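Local atomic coordinates of membrane protein (Acinetobacter baumannii AB307-0294, PDB entry 5DL5), a protein that forms a beta-barrel channel of the OprD porin family in the outer membrane and probably admits small solutes, including some antibiotics, into the periplasm. Residues S63-G68 against K115-N120; T121-G126 against T150-H155; L132-S137 against A190-A195; V143-T148 against T168-S173; A205-L210 against H219-N224. All blocks are in the same frame, centred on the assembly; numbering follows the deposited sequence.

In the fold
From the N terminus, contact 1 comes first: it closes the span from the 63-68 turn to 115-120, which contains strand 70-83. The chain turns at 119-120 and strand 121-125 opens contact 2, which closes on residues 150-155 of strand 150-157 and so brackets a long loop. That loop supplies residues 132-137 and 143-148, so contact 2 crosses contacts 3 and 4. Contact 3 reaches from residues 132-137 of that loop to residues 190-195 of strand 190-200, and contact 4, between 143-148 and 168-173, closes entirely within its span. Contact 5, a hairpin farther along, follows in series; Pro-133 of contact 3 packs on its Tyr-220. Together they join barrel wall and inward loop.

Contact 1: residues S63-G68 against K115-N120; sequences SGFTPG and KARFSN
With chi1 at -70°, the CG of Phe-65 lies trans to its own carbonyl carbon, and the ring is sent between Lys-115 and Arg-117. Lys-115 starts from the crowded position, CG between backbone N and carbonyl carbon (chi1 54°), and is then fully extended, so its methylenes run over one ring face. CE is 4.0 Å from the centroid of the Phe-65 ring, a CH-pi contact. Over the opposite face, CB of Arg-117 makes a second one, 3.9 Å from the Phe-65 centroid. The arginine chain bends at chi3, which folds the guanidinium back over the CD1 side of the same ring face as CB, the two planes tilted 32°: CD1 of Phe-65 sits over the centre of that group, 3.3 Å from Arg-117 CZ.

Polar ends finish the sandwich. Lys-115 NZ donates to Ser-63 O at 3.0 Å and also forms a salt bridge with Glu-62, so two acceptors fix the ammonium. A water accepts from Phe-65 N at 3.0 Å and from Arg-117 NH2 at 3.2 Å, while Arg-117 NE bonds Gln-18 in the N-terminal segment. The arrangement is a turn between two neighbouring barrel strands whose aromatic ring stands with its edge toward strand 106-118, between Lys-115 and Arg-117; from the family topology, with both chain ends on the periplasmic side, this is probably a periplasmic turn of an OprD-type porin barrel.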
# COMPACT_ATOMS: atom_id res chain seq x y z
N SER A 63 -20.25 -6.79 12.45
CA SER A 63 -21.25 -6.81 13.48
C SER A 63 -20.86 -5.80 14.55
O SER A 63 -19.74 -5.40 14.59
CB SER A 63 -21.40 -8.17 14.15
OG SER A 63 -20.33 -8.55 14.96
N GLY A 64 -21.79 -5.41 15.38
CA GLY A 64 -21.36 -4.83 16.59
C GLY A 64 -20.83 -5.88 17.60
O GLY A 64 -20.76 -7.07 17.28
N PHE A 65 -20.61 -5.46 18.84
CA PHE A 65 -20.15 -6.39 19.89
C PHE A 65 -21.32 -6.64 20.81
O PHE A 65 -22.10 -5.73 21.21
CB PHE A 65 -18.88 -5.92 20.68
CG PHE A 65 -17.60 -5.92 19.90
CD1 PHE A 65 -17.28 -4.80 19.14
CD2 PHE A 65 -16.69 -7.00 19.93
CE1 PHE A 65 -16.09 -4.75 18.45
CE2 PHE A 65 -15.45 -6.92 19.24
CZ PHE A 65 -15.19 -5.80 18.43
N THR A 66 -21.44 -7.87 21.24
CA THR A 66 -22.43 -8.12 22.28
C THR A 66 -22.04 -7.36 23.58
O THR A 66 -20.87 -7.18 23.84
CB THR A 66 -22.56 -9.62 22.62
OG1 THR A 66 -21.26 -10.18 22.94
CG2 THR A 66 -23.18 -10.39 21.47
N PRO A 67 -23.01 -6.95 24.38
CA PRO A 67 -22.80 -6.27 25.64
C PRO A 67 -22.25 -7.22 26.78
O PRO A 67 -22.48 -8.41 26.70
CB PRO A 67 -24.17 -5.67 25.97
CG PRO A 67 -25.16 -6.53 25.22
CD PRO A 67 -24.45 -7.14 24.05
N GLY A 68 -21.51 -6.67 27.76
CA GLY A 68 -20.98 -7.47 28.87
C GLY A 68 -19.55 -7.15 29.06
O GLY A 68 -18.97 -6.30 28.33
N LYS A 115 -14.33 -11.75 16.62
CA LYS A 115 -13.66 -10.71 17.38
C LYS A 115 -14.19 -10.65 18.76
O LYS A 115 -15.30 -11.12 19.00
CB LYS A 115 -13.84 -9.34 16.70
CG LYS A 115 -15.20 -8.90 16.39
CD LYS A 115 -15.24 -7.66 15.50
CE LYS A 115 -16.68 -7.20 15.44
NZ LYS A 115 -16.88 -6.14 14.42
N ALA A 116 -13.34 -10.25 19.68
CA ALA A 116 -13.64 -10.16 21.06
C ALA A 116 -13.07 -8.88 21.60
O ALA A 116 -12.06 -8.41 21.07
CB ALA A 116 -13.09 -11.39 21.80
N ARG A 117 -13.78 -8.27 22.54
CA ARG A 117 -13.38 -6.97 23.06
C ARG A 117 -13.52 -6.91 24.56
O ARG A 117 -14.55 -7.30 25.08
CB ARG A 117 -14.14 -5.82 22.38
CG ARG A 117 -13.58 -4.43 22.76
CD ARG A 117 -14.27 -3.30 22.05
NE ARG A 117 -15.72 -3.31 22.33
CZ ARG A 117 -16.63 -2.66 21.62
NH1 ARG A 117 -16.24 -1.89 20.61
NH2 ARG A 117 -17.89 -2.76 21.88
N PHE A 118 -12.49 -6.43 25.25
CA PHE A 118 -12.50 -6.22 26.70
C PHE A 118 -11.92 -4.85 26.94
O PHE A 118 -10.84 -4.57 26.42
CB PHE A 118 -11.54 -7.21 27.32
CG PHE A 118 -11.27 -6.93 28.78
CD1 PHE A 118 -12.31 -7.02 29.73
CD2 PHE A 118 -10.03 -6.55 29.21
CE1 PHE A 118 -12.08 -6.72 31.09
CE2 PHE A 118 -9.81 -6.30 30.53
CZ PHE A 118 -10.84 -6.37 31.47
N SER A 119 -12.63 -4.01 27.69
CA SER A 119 -12.24 -2.65 27.96
C SER A 119 -12.01 -1.89 26.60
O SER A 119 -13.02 -1.68 25.83
CB SER A 119 -11.11 -2.71 28.96
OG SER A 119 -10.52 -1.48 29.24
N ASN A 120 -10.77 -1.43 26.34
CA ASN A 120 -10.39 -0.84 25.07
C ASN A 120 -9.47 -1.68 24.25
O ASN A 120 -8.71 -1.13 23.40
CB ASN A 120 -9.72 0.49 25.31
CG ASN A 120 -10.60 1.38 26.13
OD1 ASN A 120 -11.65 1.80 25.70
ND2 ASN A 120 -10.21 1.59 27.34
O HOH W 1 -20.22 -2.67 19.73

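Contact 2: residues T121-G126 against T150-H155; sequences TTVRYG and TLLTSH
Thr-121 OG1 has two hydrogen-bond partners: Ser-154 OG, which donates to it at 3.2 Å, and Glu-156. The serine reaches it with OG opposite the backbone N (chi1 -180°), while the threonine CG2 turns to Leu-152, lying 3.9 Å from Leu-152 CG.

Along the backbone, Thr-122 and Thr-153 form a hydrogen-bonded pair, each N to the other's O at 2.8 Å, and Arg-124 with Leu-151 repeats the pattern at 2.9 Å between N and O in both directions. The axes of the two strands run 168° apart, so this is regular antiparallel pairing within the wall of the porin barrel.

On the face carrying Val-123, Leu-152, Thr-150 and Tyr-125, packing is tightest between methyls: Val-123 CG1 meets Thr-150 CG2 at 3.4 Å, closer than normal carbon contact. Val-123 CG2 lies 4.0 Å from Leu-152 CD1. The Tyr-125 ring is approached obliquely by the threonine hydroxyl, with CD1 of Tyr-125 at 3.3 Å from Thr-150 OG1. On the other face the Arg-124 guanidinium leads away to Glu-62, in a salt bridge, and to Ser-113; Thr-122 there also touches Phe-65 of the neighbouring turn.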
# COMPACT_ATOMS: atom_id res chain seq x y z
N THR A 121 -9.56 -2.98 24.38
CA THR A 121 -8.72 -3.89 23.56
C THR A 121 -9.49 -4.90 22.76
O THR A 121 -10.36 -5.60 23.31
CB THR A 121 -7.78 -4.65 24.56
OG1 THR A 121 -6.94 -3.71 25.22
CG2 THR A 121 -6.93 -5.68 23.86
N THR A 122 -9.22 -5.01 21.46
CA THR A 122 -9.89 -5.92 20.57
C THR A 122 -8.91 -6.98 20.07
O THR A 122 -7.70 -6.69 19.86
CB THR A 122 -10.48 -5.12 19.42
OG1 THR A 122 -11.39 -4.18 19.98
CG2 THR A 122 -11.28 -5.97 18.42
N VAL A 123 -9.39 -8.22 19.91
CA VAL A 123 -8.67 -9.28 19.22
C VAL A 123 -9.53 -9.76 18.07
O VAL A 123 -10.71 -10.03 18.20
CB VAL A 123 -8.30 -10.47 20.15
CG1 VAL A 123 -7.41 -11.51 19.42
CG2 VAL A 123 -7.54 -9.97 21.40
N ARG A 124 -8.96 -9.82 16.88
CA ARG A 124 -9.66 -10.32 15.71
C ARG A 124 -8.89 -11.50 15.12
O ARG A 124 -7.69 -11.38 14.80
CB ARG A 124 -9.80 -9.22 14.74
CG ARG A 124 -10.44 -9.60 13.44
CD ARG A 124 -10.47 -8.45 12.48
NE ARG A 124 -11.18 -7.25 12.88
CZ ARG A 124 -12.50 -7.07 12.70
NH1 ARG A 124 -13.31 -8.07 12.24
NH2 ARG A 124 -13.07 -5.92 13.06
N TYR A 125 -9.61 -12.59 14.90
CA TYR A 125 -9.07 -13.78 14.34
C TYR A 125 -9.81 -14.13 13.01
O TYR A 125 -11.04 -14.30 13.00
CB TYR A 125 -9.29 -14.90 15.33
CG TYR A 125 -8.85 -16.21 14.71
CD1 TYR A 125 -7.55 -16.37 14.21
CD2 TYR A 125 -9.71 -17.28 14.65
CE1 TYR A 125 -7.13 -17.56 13.64
CE2 TYR A 125 -9.30 -18.49 14.11
CZ TYR A 125 -8.01 -18.61 13.63
OH TYR A 125 -7.59 -19.78 13.13
N GLY A 126 -9.05 -14.24 11.94
CA GLY A 126 -9.54 -14.61 10.68
C GLY A 126 -9.04 -13.71 9.57
O GLY A 126 -7.93 -13.19 9.63
N THR A 150 -4.31 -13.39 13.52
CA THR A 150 -4.84 -12.80 14.72
C THR A 150 -4.21 -11.44 14.97
O THR A 150 -2.99 -11.36 14.87
CB THR A 150 -4.49 -13.67 15.97
OG1 THR A 150 -5.05 -14.92 15.76
CG2 THR A 150 -5.24 -13.15 17.35
N LEU A 151 -5.01 -10.42 15.22
CA LEU A 151 -4.52 -9.10 15.52
C LEU A 151 -5.15 -8.60 16.74
O LEU A 151 -6.39 -8.53 16.89
CB LEU A 151 -4.85 -8.11 14.41
CG LEU A 151 -4.33 -6.68 14.54
CD1 LEU A 151 -2.83 -6.67 14.43
CD2 LEU A 151 -4.91 -5.66 13.50
N LEU A 152 -4.31 -8.20 17.65
CA LEU A 152 -4.77 -7.54 18.85
C LEU A 152 -4.45 -6.06 18.74
O LEU A 152 -3.30 -5.70 18.38
CB LEU A 152 -4.01 -8.06 20.10
CG LEU A 152 -4.32 -7.42 21.48
CD1 LEU A 152 -4.07 -8.40 22.54
CD2 LEU A 152 -3.47 -6.19 21.79
N THR A 153 -5.44 -5.22 19.13
CA THR A 153 -5.40 -3.79 19.03
C THR A 153 -5.87 -3.20 20.37
O THR A 153 -7.01 -3.37 20.78
CB THR A 153 -6.27 -3.25 17.90
OG1 THR A 153 -5.83 -3.85 16.70
CG2 THR A 153 -6.08 -1.74 17.73
N SER A 154 -4.96 -2.48 20.99
CA SER A 154 -5.18 -1.88 22.26
C SER A 154 -5.14 -0.36 22.30
O SER A 154 -4.14 0.33 21.89
CB SER A 154 -4.15 -2.48 23.21
OG SER A 154 -4.40 -1.89 24.42
N HIS A 155 -6.24 0.17 22.79
CA HIS A 155 -6.34 1.57 23.05
C HIS A 155 -6.53 1.83 24.53
O HIS A 155 -7.27 2.75 24.87
CB HIS A 155 -7.51 2.12 22.32
CG HIS A 155 -7.47 2.00 20.85
ND1 HIS A 155 -8.58 1.67 20.11
CD2 HIS A 155 -6.47 2.24 19.95
CE1 HIS A 155 -8.28 1.68 18.82
NE2 HIS A 155 -7.01 2.05 18.69

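Contact 3: residues L132-S137 against A190-A195; sequences LPVLAS and AIVWGA
Val-192 is the hub, its two methyls taking three partners between them. CG2 faces Leu-132, whose CD1 comes within 3.6 Å of Val-192 CG2, the closest approach between the two segments. CG1 is met by Leu-135 from about a right angle, 4.0 Å from Leu-135 CD2 to Val-192 CG1, and more loosely by Val-134, whose CG2 is 4.4 Å from Val-192 CG1. The Leu-135 branch also brushes Ala-190, with CD2 of Leu-135 at 4.4 Å from Ala-190 CB. All of this is apolar; no hydrogen bond joins the segments, and only 185 Å² is buried between them.

The chi1 of Val-192 sets its two methyls: CG1 is trans to the carbonyl carbon (-66°), which turns CG2 to Leu-132 and CG1 to Leu-135 and Val-134. Behind the first shell, residues 132-135 form a type I turn closed by Leu-135 N to Leu-132 O at 3.0 Å, and this brings Leu-132, Val-134 and Leu-135 round to point at the strand together. Val-134 O bonds Arg-218 and Pro-133 O bonds Tyr-242, and just after the turn Ala-136 N bonds Ser-315.

As in OprD-family porins, where a long loop folds into the barrel, the turn lies against the inner wall. Phe-167 of strand 160-171 flanks Leu-135 and Val-192 there, and Leu-210 of strand 203-212 touches Val-134, Ala-190 and Val-192.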
# COMPACT_ATOMS: atom_id res chain seq x y z
N LEU A 132 -0.79 -1.84 8.62
CA LEU A 132 0.43 -1.61 9.42
C LEU A 132 1.47 -1.16 8.40
O LEU A 132 1.52 -1.74 7.35
CB LEU A 132 0.83 -2.89 10.08
CG LEU A 132 -0.33 -3.45 10.94
CD1 LEU A 132 0.10 -4.70 11.60
CD2 LEU A 132 -0.73 -2.47 12.04
N PRO A 133 2.28 -0.16 8.70
CA PRO A 133 3.27 0.23 7.74
C PRO A 133 4.24 -0.90 7.27
O PRO A 133 4.85 -0.83 6.14
CB PRO A 133 4.05 1.32 8.46
CG PRO A 133 3.12 1.95 9.45
CD PRO A 133 2.28 0.76 9.89
N VAL A 134 4.50 -1.82 8.21
CA VAL A 134 5.40 -2.98 7.92
C VAL A 134 4.71 -4.16 7.27
O VAL A 134 5.42 -5.04 6.72
CB VAL A 134 6.18 -3.51 9.18
CG1 VAL A 134 7.16 -2.46 9.66
CG2 VAL A 134 5.22 -3.96 10.24
N LEU A 135 3.37 -4.15 7.20
CA LEU A 135 2.62 -5.25 6.61
C LEU A 135 1.27 -4.78 6.14
O LEU A 135 0.34 -4.86 6.89
CB LEU A 135 2.39 -6.37 7.65
CG LEU A 135 1.88 -7.70 7.09
CD1 LEU A 135 3.01 -8.35 6.34
CD2 LEU A 135 1.44 -8.65 8.18
N ALA A 136 1.23 -4.14 4.97
CA ALA A 136 0.08 -3.38 4.56
C ALA A 136 -0.55 -4.07 3.29
O ALA A 136 0.16 -4.35 2.26
CB ALA A 136 0.48 -1.93 4.25
N SER A 137 -1.84 -4.28 3.38
CA SER A 137 -2.64 -4.76 2.26
C SER A 137 -2.67 -3.79 1.12
O SER A 137 -2.96 -2.59 1.26
CB SER A 137 -4.07 -5.02 2.72
OG SER A 137 -4.06 -6.20 3.49
N ALA A 190 4.09 -14.47 9.86
CA ALA A 190 4.47 -13.10 10.11
C ALA A 190 4.01 -12.60 11.49
O ALA A 190 2.80 -12.61 11.75
CB ALA A 190 3.87 -12.22 9.00
N ILE A 191 4.94 -12.19 12.37
CA ILE A 191 4.64 -11.68 13.66
C ILE A 191 4.87 -10.15 13.54
O ILE A 191 5.94 -9.75 13.05
CB ILE A 191 5.55 -12.26 14.75
CG1 ILE A 191 5.43 -13.82 15.07
CG2 ILE A 191 5.39 -11.56 16.07
CD1 ILE A 191 4.21 -14.34 14.60
N VAL A 192 3.93 -9.36 14.04
CA VAL A 192 3.97 -7.92 13.93
C VAL A 192 3.67 -7.28 15.27
O VAL A 192 2.96 -7.85 16.12
CB VAL A 192 3.01 -7.32 12.87
CG1 VAL A 192 3.42 -7.75 11.50
CG2 VAL A 192 1.55 -7.63 13.12
N TRP A 193 4.27 -6.13 15.53
CA TRP A 193 3.96 -5.36 16.72
C TRP A 193 4.25 -3.93 16.43
O TRP A 193 5.00 -3.60 15.44
CB TRP A 193 4.79 -5.91 17.95
CG TRP A 193 6.32 -5.80 17.71
CD1 TRP A 193 7.15 -4.73 18.12
CD2 TRP A 193 7.17 -6.69 16.95
NE1 TRP A 193 8.38 -4.90 17.61
CE2 TRP A 193 8.43 -6.06 16.86
CE3 TRP A 193 6.94 -7.87 16.22
CZ2 TRP A 193 9.54 -6.66 16.18
CZ3 TRP A 193 7.95 -8.44 15.51
CH2 TRP A 193 9.28 -7.86 15.52
N GLY A 194 3.72 -3.01 17.25
CA GLY A 194 4.10 -1.62 17.11
C GLY A 194 3.19 -0.69 17.93
O GLY A 194 2.27 -1.11 18.58
N ALA A 195 3.41 0.58 17.78
CA ALA A 195 2.67 1.54 18.54
C ALA A 195 2.68 2.84 17.75
O ALA A 195 3.65 3.15 17.03
CB ALA A 195 3.30 1.78 19.89

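Contact 4: residues V143-T148 against T168-S173; sequences VPEYFT and TKDQMS
Glu-145 and Asp-170 mark the tight, buried part. Glu-145 OE2 stands 2.6 Å from Asp-170 OD1, with the carboxylates nearly coplanar, suggesting that one acid probably retains a proton. Extended beyond CG, the glutamate takes its other oxygen to the backbone N atoms of Asn-138 and Phe-313, which bond it. The Phe-147 ring lies almost parallel, 10° between planes, to the Asp-170 carboxylate, whose OD1 lies over one face of the ring. Beyond them Ser-173 OG donates to Val-143 O at 2.6 Å, and Asn-138 also bonds that hydroxyl.

Packing thins toward exposed Thr-168. Tyr-146 and Gln-171 are still a hydrogen-bonded antiparallel pair, Gln-171 N to Tyr-146 O at 2.8 Å, but at the other end Thr-168 and Lys-169 both face Thr-148, a classic beta bulge. Thr-148 O accepts from Thr-168 N at 2.9 Å and weakly from Lys-169 N at 3.4 Å. Aliphatic contact reduces to Thr-148 CB on Lys-169 CB at 3.7 Å; the rest of the lysine leads away from Thr-148, its NZ bonding Thr-178 weakly.

Strand 146-148 pairs with the end of strand 160-171 where the inward loop returns to the wall; Val-143 and Tyr-146 continue onto strands 70-83 and 106-118.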
# COMPACT_ATOMS: atom_id res chain seq x y z
N VAL A 143 -9.11 -4.99 -5.97
CA VAL A 143 -9.62 -5.55 -4.74
C VAL A 143 -8.49 -5.59 -3.67
O VAL A 143 -7.34 -5.69 -4.00
CB VAL A 143 -10.23 -6.97 -4.94
CG1 VAL A 143 -11.46 -6.88 -5.81
CG2 VAL A 143 -9.26 -7.94 -5.61
N PRO A 144 -8.87 -5.68 -2.39
CA PRO A 144 -7.83 -5.65 -1.31
C PRO A 144 -7.15 -6.93 -1.13
O PRO A 144 -7.65 -8.02 -1.40
CB PRO A 144 -8.59 -5.15 -0.06
CG PRO A 144 -10.08 -5.24 -0.42
CD PRO A 144 -10.24 -5.51 -1.88
N GLU A 145 -5.92 -6.81 -0.73
CA GLU A 145 -5.14 -7.92 -0.27
C GLU A 145 -5.60 -8.35 1.13
O GLU A 145 -5.93 -7.47 1.95
CB GLU A 145 -3.66 -7.49 -0.28
CG GLU A 145 -2.68 -8.52 0.30
CD GLU A 145 -1.24 -8.03 0.31
OE1 GLU A 145 -1.02 -6.81 0.02
OE2 GLU A 145 -0.37 -8.94 0.42
N TYR A 146 -5.73 -9.67 1.35
CA TYR A 146 -6.21 -10.20 2.63
C TYR A 146 -5.18 -10.94 3.37
O TYR A 146 -4.47 -11.77 2.81
CB TYR A 146 -7.48 -11.15 2.51
CG TYR A 146 -8.71 -10.45 1.87
CD1 TYR A 146 -9.24 -9.34 2.43
CD2 TYR A 146 -9.28 -10.89 0.67
CE1 TYR A 146 -10.31 -8.68 1.89
CE2 TYR A 146 -10.42 -10.25 0.11
CZ TYR A 146 -10.89 -9.12 0.71
OH TYR A 146 -12.00 -8.38 0.30
N PHE A 147 -5.14 -10.73 4.67
CA PHE A 147 -4.29 -11.58 5.54
C PHE A 147 -5.16 -12.43 6.49
O PHE A 147 -6.19 -11.98 6.85
CB PHE A 147 -3.36 -10.68 6.31
CG PHE A 147 -2.20 -10.14 5.48
CD1 PHE A 147 -1.00 -10.89 5.32
CD2 PHE A 147 -2.31 -8.91 4.89
CE1 PHE A 147 0.08 -10.34 4.66
CE2 PHE A 147 -1.24 -8.40 4.17
CZ PHE A 147 -0.07 -9.11 4.03
N THR A 148 -4.72 -13.63 6.84
CA THR A 148 -5.39 -14.45 7.79
C THR A 148 -4.51 -14.68 9.00
O THR A 148 -3.41 -15.13 8.89
CB THR A 148 -5.80 -15.80 7.18
OG1 THR A 148 -6.50 -15.57 5.96
CG2 THR A 148 -6.73 -16.70 8.15
N THR A 168 -0.67 -16.07 9.13
CA THR A 168 -0.15 -17.24 8.44
C THR A 168 -0.64 -17.38 6.99
O THR A 168 -0.27 -18.34 6.34
CB THR A 168 -0.58 -18.61 9.15
OG1 THR A 168 -1.98 -18.52 9.31
CG2 THR A 168 0.15 -18.73 10.53
N LYS A 169 -1.47 -16.48 6.50
CA LYS A 169 -1.82 -16.55 5.08
C LYS A 169 -1.82 -15.14 4.55
O LYS A 169 -2.19 -14.20 5.27
CB LYS A 169 -3.23 -17.15 4.83
CG LYS A 169 -3.32 -18.68 5.30
CD LYS A 169 -4.71 -19.20 4.81
CE LYS A 169 -4.89 -20.67 5.14
NZ LYS A 169 -6.19 -20.95 4.40
N ASP A 170 -1.49 -15.04 3.27
CA ASP A 170 -1.52 -13.74 2.56
C ASP A 170 -2.12 -13.99 1.21
O ASP A 170 -1.66 -14.83 0.51
CB ASP A 170 -0.09 -13.22 2.48
CG ASP A 170 0.04 -11.95 1.58
OD1 ASP A 170 -0.94 -11.26 1.35
OD2 ASP A 170 1.14 -11.71 1.08
N GLN A 171 -3.22 -13.33 0.92
CA GLN A 171 -3.92 -13.53 -0.37
C GLN A 171 -3.93 -12.18 -1.16
O GLN A 171 -4.71 -11.28 -0.85
CB GLN A 171 -5.40 -14.00 -0.15
CG GLN A 171 -6.07 -14.31 -1.52
CD GLN A 171 -7.52 -14.93 -1.44
OE1 GLN A 171 -8.18 -14.83 -0.49
NE2 GLN A 171 -7.96 -15.46 -2.48
N MET A 172 -3.05 -12.08 -2.15
CA MET A 172 -2.90 -10.84 -2.88
C MET A 172 -4.08 -10.66 -3.85
O MET A 172 -4.86 -11.60 -4.13
CB MET A 172 -1.58 -10.81 -3.68
CG MET A 172 -0.67 -9.69 -3.20
SD MET A 172 -1.38 -8.06 -3.46
CE MET A 172 -1.18 -7.92 -5.26
N SER A 173 -4.22 -9.42 -4.28
CA SER A 173 -5.40 -9.01 -5.05
C SER A 173 -5.70 -9.79 -6.32
O SER A 173 -6.83 -9.95 -6.69
CB SER A 173 -5.18 -7.52 -5.43
OG SER A 173 -5.00 -6.79 -4.21

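Contact 5: residues A205-L210 against H219-N224; sequences ASYYGL and HYANVN
Tyr-208 and Tyr-220 lie side by side on one face of this hairpin, pointing the same way, and their rings meet at the near rim: Tyr-208 CD1 is 4.0 Å from Tyr-220 CD2. Tyr-208 has CG trans to its carbonyl carbon (chi1 -70°) and Tyr-220 has CG trans to its backbone N (chi1 169°); the CD2 side of Tyr-220 meets the edge of the Tyr-208 ring. Tyr-220 extends along its strand until CE2 comes 3.9 Å from Ser-206 OG, so the small serine is the hollow for the ring's edge. Next along that face, Ser-206 OG sits 3.8 Å from Asn-222 CB, and a water joins their polar ends, 2.7 Å from Asn-222 OD1 and 3.1 Å from Ser-206 OG. Asn-222 ND2 bonds Asp-238 and Ser-240.

On the opposite face the bumps and hollows differ. Gly-209 has no side chain, and the imidazole of His-219 comes obliquely to it with CD2, 3.8 Å from Gly-209 CA. Tyr-207 presents its ring edge to Tyr-220 O, 3.3 Å from Tyr-207 CD1, with small Ala-221 beside it, and Ala-205 pairs with Val-223.

Backbone hydrogen bonds of Ser-206 with Asn-222 and Tyr-208 with Tyr-220 hold the register, the axes running 176° apart, as in a beta hairpin of adjacent strands in the porin barrel wall. Strand 190-200 borders strand 203-212 and strand 233-246 borders strand 216-229, while the loop that folds into the barrel presses Pro-133 onto both tyrosines of the first face and Val-134 onto Tyr-220.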
# COMPACT_ATOMS: atom_id res chain seq x y z
N ALA A 205 3.97 10.20 16.20
CA ALA A 205 5.05 9.33 15.86
C ALA A 205 4.60 7.86 15.94
O ALA A 205 3.54 7.55 16.55
CB ALA A 205 6.21 9.51 16.78
N SER A 206 5.34 7.02 15.25
CA SER A 206 5.10 5.54 15.25
C SER A 206 6.27 4.69 15.00
O SER A 206 7.24 5.12 14.46
CB SER A 206 3.99 5.22 14.35
OG SER A 206 4.29 5.44 13.07
N TYR A 207 6.22 3.45 15.48
CA TYR A 207 7.32 2.51 15.39
C TYR A 207 6.66 1.12 15.36
O TYR A 207 5.80 0.79 16.21
CB TYR A 207 8.17 2.74 16.66
CG TYR A 207 9.42 2.00 16.82
CD1 TYR A 207 10.21 1.66 15.72
CD2 TYR A 207 9.94 1.77 18.10
CE1 TYR A 207 11.38 0.99 15.86
CE2 TYR A 207 11.18 1.14 18.27
CZ TYR A 207 11.90 0.78 17.15
OH TYR A 207 13.10 0.12 17.23
N TYR A 208 6.98 0.37 14.33
CA TYR A 208 6.40 -0.95 14.12
C TYR A 208 7.54 -1.91 13.75
O TYR A 208 8.54 -1.52 13.19
CB TYR A 208 5.41 -0.91 12.92
CG TYR A 208 4.16 -0.18 13.15
CD1 TYR A 208 4.08 1.16 12.88
CD2 TYR A 208 3.06 -0.81 13.67
CE1 TYR A 208 2.91 1.90 13.14
CE2 TYR A 208 1.86 -0.13 13.94
CZ TYR A 208 1.80 1.23 13.65
OH TYR A 208 0.69 1.98 13.90
N GLY A 209 7.31 -3.18 14.03
CA GLY A 209 8.21 -4.28 13.75
C GLY A 209 7.48 -5.44 13.07
O GLY A 209 6.26 -5.71 13.34
N LEU A 210 8.22 -6.13 12.20
CA LEU A 210 7.76 -7.33 11.56
C LEU A 210 8.88 -8.35 11.69
O LEU A 210 10.04 -8.08 11.30
CB LEU A 210 7.46 -7.14 10.07
CG LEU A 210 7.28 -8.37 9.20
CD1 LEU A 210 6.05 -9.24 9.49
CD2 LEU A 210 7.17 -7.96 7.77
N HIS A 219 11.68 -3.12 10.43
CA HIS A 219 11.20 -2.10 11.32
C HIS A 219 10.88 -0.84 10.59
O HIS A 219 11.54 -0.52 9.60
CB HIS A 219 12.25 -1.90 12.44
CG HIS A 219 12.52 -3.14 13.25
ND1 HIS A 219 13.49 -4.06 12.92
CD2 HIS A 219 11.88 -3.65 14.34
CE1 HIS A 219 13.48 -5.05 13.79
NE2 HIS A 219 12.50 -4.83 14.65
N TYR A 220 9.91 -0.08 11.10
CA TYR A 220 9.46 1.19 10.48
C TYR A 220 9.35 2.17 11.64
O TYR A 220 8.89 1.83 12.73
CB TYR A 220 8.09 1.05 9.83
CG TYR A 220 7.40 2.34 9.37
CD1 TYR A 220 7.68 2.91 8.13
CD2 TYR A 220 6.48 2.95 10.17
CE1 TYR A 220 7.08 4.04 7.72
CE2 TYR A 220 5.91 4.15 9.78
CZ TYR A 220 6.15 4.61 8.53
OH TYR A 220 5.58 5.74 8.09
N ALA A 221 9.73 3.42 11.38
CA ALA A 221 9.50 4.53 12.31
C ALA A 221 8.98 5.73 11.51
O ALA A 221 9.39 5.95 10.37
CB ALA A 221 10.86 4.92 12.97
N ASN A 222 8.19 6.58 12.15
CA ASN A 222 7.73 7.83 11.53
C ASN A 222 7.59 8.88 12.62
O ASN A 222 7.20 8.61 13.78
CB ASN A 222 6.40 7.64 10.82
CG ASN A 222 5.75 8.96 10.38
OD1 ASN A 222 4.90 9.48 11.05
ND2 ASN A 222 6.11 9.43 9.23
N VAL A 223 7.90 10.10 12.22
CA VAL A 223 7.52 11.28 12.98
C VAL A 223 6.94 12.34 11.99
O VAL A 223 7.49 12.54 10.89
CB VAL A 223 8.65 11.73 13.89
CG1 VAL A 223 9.86 12.22 13.10
CG2 VAL A 223 8.19 12.94 14.69
N ASN A 224 5.91 13.02 12.43
CA ASN A 224 5.12 13.88 11.66
C ASN A 224 4.78 15.08 12.54
O ASN A 224 4.28 14.96 13.63
CB ASN A 224 3.90 13.15 11.01
CG ASN A 224 3.21 14.02 10.03
OD1 ASN A 224 2.47 14.95 10.41
ND2 ASN A 224 3.54 13.84 8.74
O HOH W 2 3.34 8.35 13.00